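Local coordinates for endo-beta-mannanase (Opitutaceae bacterium TAV5, PDB 7BOB), which hydrolyses beta-1,4-linked mannosides as a homotrimeric exo-beta-1,4-mannosidase of glycoside hydrolase family 5, probably removing mannose units from chain ends, at residues V488-A493 against L540-R545; F60-D65 against G107-P112. All coordinates share one frame; numbering follows the deposited sequence.

Contact 1. Residues V488-A493 against L540-R545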
loop_
_atom_site.group_PDB
_atom_site.type_symbol
_atom_site.label_atom_id
_atom_site.label_comp_id
_atom_site.label_asym_id
_atom_site.label_seq_id
_atom_site.Cartn_x
_atom_site.Cartn_y
_atom_site.Cartn_z
ATOM N N VAL A 488 9.905 -34.426 -7.941
ATOM C CA VAL A 488 8.579 -34.675 -7.390
ATOM C C VAL A 488 8.023 -36.000 -7.915
ATOM O O VAL A 488 7.342 -36.733 -7.187
ATOM C CB VAL A 488 7.647 -33.495 -7.716
ATOM C CG1 VAL A 488 6.171 -33.898 -7.523
ATOM C CG2 VAL A 488 8.008 -32.292 -6.868
ATOM N N GLY A 489 8.315 -36.328 -9.173
ATOM C CA GLY A 489 7.777 -37.513 -9.806
ATOM C C GLY A 489 6.492 -37.306 -10.583
ATOM O O GLY A 489 5.679 -38.231 -10.668
ATOM N N ALA A 490 6.286 -36.123 -11.164
ATOM C CA ALA A 490 5.043 -35.761 -11.825
ATOM C C ALA A 490 5.295 -34.520 -12.673
ATOM O O ALA A 490 6.193 -33.734 -12.374
ATOM C CB ALA A 490 3.929 -35.504 -10.808
ATOM N N GLU A 491 4.530 -34.385 -13.749
ATOM C CA GLU A 491 4.563 -33.238 -14.644
ATOM C C GLU A 491 3.269 -32.445 -14.511
ATOM O O GLU A 491 2.222 -32.993 -14.144
ATOM C CB GLU A 491 4.724 -33.679 -16.101
ATOM C CG GLU A 491 6.135 -33.977 -16.510
ATOM C CD GLU A 491 6.198 -34.893 -17.712
ATOM O OE1 GLU A 491 5.193 -34.995 -18.443
ATOM O OE2 GLU A 491 7.255 -35.524 -17.919
ATOM N N ILE A 492 3.346 -31.153 -14.835
ATOM C CA ILE A 492 2.158 -30.305 -14.873
ATOM C C ILE A 492 1.448 -30.536 -16.200
ATOM O O ILE A 492 2.013 -30.276 -17.272
ATOM C CB ILE A 492 2.505 -28.820 -14.702
ATOM C CG1 ILE A 492 3.209 -28.553 -13.363
ATOM C CG2 ILE A 492 1.245 -27.986 -14.776
ATOM C CD1 ILE A 492 3.646 -27.065 -13.189
ATOM N N ALA A 493 0.205 -31.013 -16.131
ATOM C CA ALA A 493 -0.592 -31.173 -17.339
ATOM C C ALA A 493 -1.329 -29.898 -17.703
ATOM O O ALA A 493 -1.451 -29.568 -18.887
ATOM C CB ALA A 493 -1.590 -32.317 -17.174
ATOM N N LEU A 540 -3.553 -34.926 -4.713
ATOM C CA LEU A 540 -3.232 -33.861 -3.770
ATOM C C LEU A 540 -1.924 -34.088 -3.013
ATOM O O LEU A 540 -1.192 -33.123 -2.780
ATOM C CB LEU A 540 -4.393 -33.671 -2.782
ATOM C CG LEU A 540 -4.170 -32.529 -1.792
ATOM C CD1 LEU A 540 -3.929 -31.214 -2.541
ATOM C CD2 LEU A 540 -5.332 -32.403 -0.812
ATOM N N VAL A 541 -1.613 -35.328 -2.624
ATOM C CA VAL A 541 -0.320 -35.671 -2.028
ATOM C C VAL A 541 0.323 -36.779 -2.856
ATOM O O VAL A 541 -0.277 -37.845 -3.050
ATOM C CB VAL A 541 -0.436 -36.106 -0.555
ATOM C CG1 VAL A 541 0.947 -36.397 0.002
ATOM C CG2 VAL A 541 -1.126 -35.035 0.295
ATOM N N LEU A 542 1.529 -36.529 -3.343
ATOM C CA LEU A 542 2.318 -37.514 -4.065
ATOM C C LEU A 542 3.443 -38.055 -3.186
ATOM O O LEU A 542 3.886 -37.404 -2.232
ATOM C CB LEU A 542 2.920 -36.912 -5.334
ATOM C CG LEU A 542 2.033 -36.078 -6.239
ATOM C CD1 LEU A 542 2.833 -35.611 -7.452
ATOM C CD2 LEU A 542 0.803 -36.882 -6.673
ATOM N N ARG A 543 3.917 -39.256 -3.538
ATOM C CA ARG A 543 5.054 -39.893 -2.865
ATOM C C ARG A 543 5.951 -40.546 -3.909
ATOM O O ARG A 543 5.486 -41.367 -4.704
ATOM C CB ARG A 543 4.597 -40.940 -1.833
ATOM C CG ARG A 543 5.729 -41.467 -0.945
ATOM C CD ARG A 543 5.234 -41.989 0.404
ATOM N NE ARG A 543 5.063 -40.914 1.378
ATOM C CZ ARG A 543 4.401 -41.023 2.529
ATOM N NH1 ARG A 543 3.837 -42.178 2.883
ATOM N NH2 ARG A 543 4.309 -39.966 3.338
ATOM N N HIS A 544 7.229 -40.180 -3.908
ATOM C CA HIS A 544 8.146 -40.552 -4.977
ATOM C C HIS A 544 9.447 -41.008 -4.358
ATOM O O HIS A 544 10.082 -40.244 -3.620
ATOM C CB HIS A 544 8.408 -39.376 -5.922
ATOM C CG HIS A 544 9.178 -39.745 -7.152
ATOM N ND1 HIS A 544 10.008 -38.860 -7.804
ATOM C CD2 HIS A 544 9.236 -40.901 -7.856
ATOM C CE1 HIS A 544 10.545 -39.453 -8.855
ATOM N NE2 HIS A 544 10.092 -40.693 -8.910
ATOM N N ARG A 545 9.860 -42.229 -4.669
ATOM C CA ARG A 545 11.138 -42.723 -4.184
ATOM C C ARG A 545 12.210 -42.467 -5.232
ATOM O O ARG A 545 11.981 -42.674 -6.434
ATOM C CB ARG A 545 11.019 -44.205 -3.832
ATOM C CG ARG A 545 10.208 -44.424 -2.561
ATOM C CD ARG A 545 10.519 -45.795 -1.915
ATOM N NE ARG A 545 11.944 -46.118 -1.866
ATOM C CZ ARG A 545 12.736 -45.682 -0.890
ATOM N NH1 ARG A 545 12.251 -44.937 0.066
ATOM N NH2 ARG A 545 14.014 -45.972 -0.837
#
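G489 and H544 mark the closest approach of the two backbones, CA to CA 5.7 Å, at the point where the chain leaves helix 482-488 with positive phi and starts strand 490-496. The CA of G489 lies over one face of the H544 imidazole, 3.6 Å from the ring centroid and displaced toward the rim, a CH-pi contact. Glycine suits this place twice over: at phi 93° a CB would press on the carbonyl oxygen of V488, and it would also run into H544 CG. The imidazole reaches its place because CG stands anti to the backbone N (chi1 -171°). There ND1 hydrogen-bonds to the carbonyl of L487 near the helix end, which restrains the ring's rotation, while V488 O packs 3.1 Å from H544 CB and is too poorly angled to bond ND1.

The apolar half of the contact is gathered on one methyl. L542 CD1 touches A490 CB at 3.5 Å and V488 CG1 at 3.8 Å, the valine and leucine side chains crossing at about a right angle. Leucine is long enough to carry CD1 to both neighbours, and the small alanine lets it come close.

No hydrogen bond joins the two segments, and G489 pairs instead with R526 and A528. The end of the helix and the start of strand 490-496 therefore hold to strand 539-546 through methyl packing and one CH-pi contact; since a carbonyl can only accept, the bond to L487 implies a proton on ND1 of H544.

Contact 2. Residues F60-D65 against G107-P112; sequences FVRWPD and GIFWPP
W63 turns one face of its indole to P111, whose CG sits 3.5 Å from the centroid of the five-membered ring and only 8° off its normal, a CH-pi contact. The indole of W110 meets the same side chain at its edge, W110 CZ3 lying in the W63 plane 3.8 Å from W63 CE3. Tryptophan thus offers a face to proline and a rim to a second aromatic. P64, rigid and early in helix 63-66, lies against the other backbone, its CD 3.2 Å from F109 O.

R62 passes F109 obliquely, guanidinium and ring planes 36° apart, with NH1 3.5 Å from F109 CD1. A bend at chi3 (63°) turns the guanidinium side-on to D65: NE reaches OD2 at 2.7 Å from above the carboxylate plane, and NH2 meets OD1 on its syn side. E32 takes NH1 in a second salt bridge. A leucine in place of R62 would probably leave the carboxylates of D65 and E32 without their shared cation.

Such packing joins helix 63-66, directly after the second strand 56-62, to the segment following hairpin 103-104/107-108, beyond the third strand 94-101, at the C-terminal rim of the (beta/alpha)8 barrel characteristic of family 5 glycoside hydrolases.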
loop_
_atom_site.group_PDB
_atom_site.type_symbol
_atom_site.label_atom_id
_atom_site.label_comp_id
_atom_site.label_asym_id
_atom_site.label_seq_id
_atom_site.Cartn_x
_atom_site.Cartn_y
_atom_site.Cartn_z
ATOM N N PHE A 60 24.284 1.907 27.137
ATOM C CA PHE A 60 24.151 2.579 25.855
ATOM C C PHE A 60 24.843 3.930 25.879
ATOM O O PHE A 60 24.534 4.786 26.717
ATOM C CB PHE A 60 22.670 2.694 25.510
ATOM C CG PHE A 60 21.960 1.406 25.689
ATOM C CD1 PHE A 60 22.084 0.406 24.742
ATOM C CD2 PHE A 60 21.262 1.140 26.860
ATOM C CE1 PHE A 60 21.449 -0.832 24.919
ATOM C CE2 PHE A 60 20.645 -0.075 27.048
ATOM C CZ PHE A 60 20.744 -1.067 26.079
ATOM N N VAL A 61 25.788 4.105 24.962
ATOM C CA VAL A 61 26.487 5.372 24.786
ATOM C C VAL A 61 25.608 6.220 23.876
ATOM O O VAL A 61 25.639 6.075 22.650
ATOM C CB VAL A 61 27.898 5.138 24.217
ATOM C CG1 VAL A 61 28.674 6.437 24.095
ATOM C CG2 VAL A 61 28.665 4.150 25.113
ATOM N N ARG A 62 24.757 7.057 24.466
ATOM C CA ARG A 62 23.792 7.815 23.674
ATOM C C ARG A 62 24.526 8.925 22.919
ATOM O O ARG A 62 25.033 9.879 23.530
ATOM C CB ARG A 62 22.679 8.368 24.558
ATOM C CG ARG A 62 21.435 8.718 23.763
ATOM C CD ARG A 62 20.270 9.142 24.655
ATOM N NE ARG A 62 20.570 10.356 25.412
ATOM C CZ ARG A 62 19.642 11.121 25.975
ATOM N NH1 ARG A 62 18.358 10.804 25.859
ATOM N NH2 ARG A 62 19.988 12.210 26.636
ATOM N N TRP A 63 24.583 8.778 21.590
ATOM C CA TRP A 63 25.377 9.633 20.705
ATOM C C TRP A 63 25.153 11.130 20.900
ATOM O O TRP A 63 26.149 11.861 20.994
ATOM C CB TRP A 63 25.103 9.242 19.247
ATOM C CG TRP A 63 26.106 9.748 18.262
ATOM C CD1 TRP A 63 27.204 10.516 18.521
ATOM C CD2 TRP A 63 26.109 9.507 16.846
ATOM N NE1 TRP A 63 27.885 10.775 17.355
ATOM C CE2 TRP A 63 27.232 10.168 16.312
ATOM C CE3 TRP A 63 25.263 8.805 15.979
ATOM C CZ2 TRP A 63 27.544 10.136 14.955
ATOM C CZ3 TRP A 63 25.570 8.781 14.629
ATOM C CH2 TRP A 63 26.708 9.446 14.133
ATOM N N PRO A 64 23.918 11.657 20.935
ATOM C CA PRO A 64 23.769 13.107 21.173
ATOM C C PRO A 64 24.463 13.569 22.436
ATOM O O PRO A 64 25.032 14.671 22.454
ATOM C CB PRO A 64 22.253 13.301 21.275
ATOM C CG PRO A 64 21.691 11.891 21.529
ATOM C CD PRO A 64 22.607 11.001 20.759
ATOM N N ASP A 65 24.439 12.753 23.496
ATOM C CA ASP A 65 25.089 13.157 24.737
ATOM C C ASP A 65 26.579 13.361 24.522
ATOM O O ASP A 65 27.177 14.287 25.086
ATOM C CB ASP A 65 24.859 12.099 25.824
ATOM C CG ASP A 65 23.409 12.010 26.279
ATOM O OD1 ASP A 65 22.742 13.049 26.446
ATOM O OD2 ASP A 65 22.942 10.880 26.507
ATOM N N GLY A 107 11.812 5.784 21.452
ATOM C CA GLY A 107 12.352 7.045 20.997
ATOM C C GLY A 107 13.551 6.827 20.088
ATOM O O GLY A 107 14.105 5.725 19.979
ATOM N N ILE A 108 13.962 7.914 19.441
ATOM C CA ILE A 108 15.151 7.933 18.599
ATOM C C ILE A 108 15.950 9.171 18.965
ATOM O O ILE A 108 15.417 10.289 18.952
ATOM C CB ILE A 108 14.817 7.917 17.096
ATOM C CG1 ILE A 108 13.911 6.716 16.756
ATOM C CG2 ILE A 108 16.095 7.832 16.289
ATOM C CD1 ILE A 108 13.683 6.489 15.260
ATOM N N PHE A 109 17.227 8.971 19.286
ATOM C CA PHE A 109 18.057 9.981 19.943
ATOM C C PHE A 109 19.307 10.152 19.096
ATOM O O PHE A 109 20.266 9.388 19.237
ATOM C CB PHE A 109 18.398 9.555 21.375
ATOM C CG PHE A 109 17.185 9.375 22.238
ATOM C CD1 PHE A 109 16.612 10.463 22.880
ATOM C CD2 PHE A 109 16.575 8.136 22.354
ATOM C CE1 PHE A 109 15.479 10.305 23.658
ATOM C CE2 PHE A 109 15.436 7.973 23.125
ATOM C CZ PHE A 109 14.889 9.062 23.783
ATOM N N TRP A 110 19.290 11.132 18.219
ATOM C CA TRP A 110 20.398 11.422 17.337
ATOM C C TRP A 110 21.018 12.769 17.702
ATOM O O TRP A 110 20.398 13.592 18.390
ATOM C CB TRP A 110 19.939 11.448 15.868
ATOM C CG TRP A 110 19.552 10.121 15.258
ATOM C CD1 TRP A 110 18.449 9.880 14.477
ATOM C CD2 TRP A 110 20.261 8.865 15.347
ATOM N NE1 TRP A 110 18.429 8.562 14.080
ATOM C CE2 TRP A 110 19.525 7.917 14.603
ATOM C CE3 TRP A 110 21.444 8.455 15.972
ATOM C CZ2 TRP A 110 19.933 6.579 14.474
ATOM C CZ3 TRP A 110 21.847 7.122 15.844
ATOM C CH2 TRP A 110 21.089 6.205 15.100
ATOM N N PRO A 111 22.253 13.023 17.279
ATOM C CA PRO A 111 22.841 14.342 17.526
ATOM C C PRO A 111 22.042 15.416 16.827
ATOM O O PRO A 111 21.441 15.176 15.760
ATOM C CB PRO A 111 24.258 14.214 16.945
ATOM C CG PRO A 111 24.582 12.736 17.087
ATOM C CD PRO A 111 23.242 12.036 16.800
ATOM N N PRO A 112 21.964 16.617 17.406
ATOM C CA PRO A 112 21.134 17.672 16.794
ATOM C C PRO A 112 21.595 18.084 15.405
ATOM O O PRO A 112 20.770 18.550 14.613
ATOM C CB PRO A 112 21.233 18.832 17.794
ATOM C CG PRO A 112 22.425 18.533 18.659
ATOM C CD PRO A 112 22.549 17.034 18.693
#

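How the contacts relate
Contact 2 comes first along the chain and closes long before contact 1 opens. Their centres lie 57 Å apart on opposite sides of the chain's centre, their nearest atoms about 45 Å from one another, and they share no sheet. Contact 2 belongs to the N-terminal barrel, beyond strands 56-62 and 94-101; contact 1 belongs to the C-terminal domain, where strand 490-496 and helix 482-488 adjoin strand 539-546 of a mixed sheet. No other chain touches contact 2. In segment 488-493, beyond the residues that make contact 1, E491, I492 and A493 meet S288, L286 and H294 of a second subunit, between its barrel strand 277-282 and the start of its helix 292-309, consistent with a role for the C-terminal domain in trimer assembly.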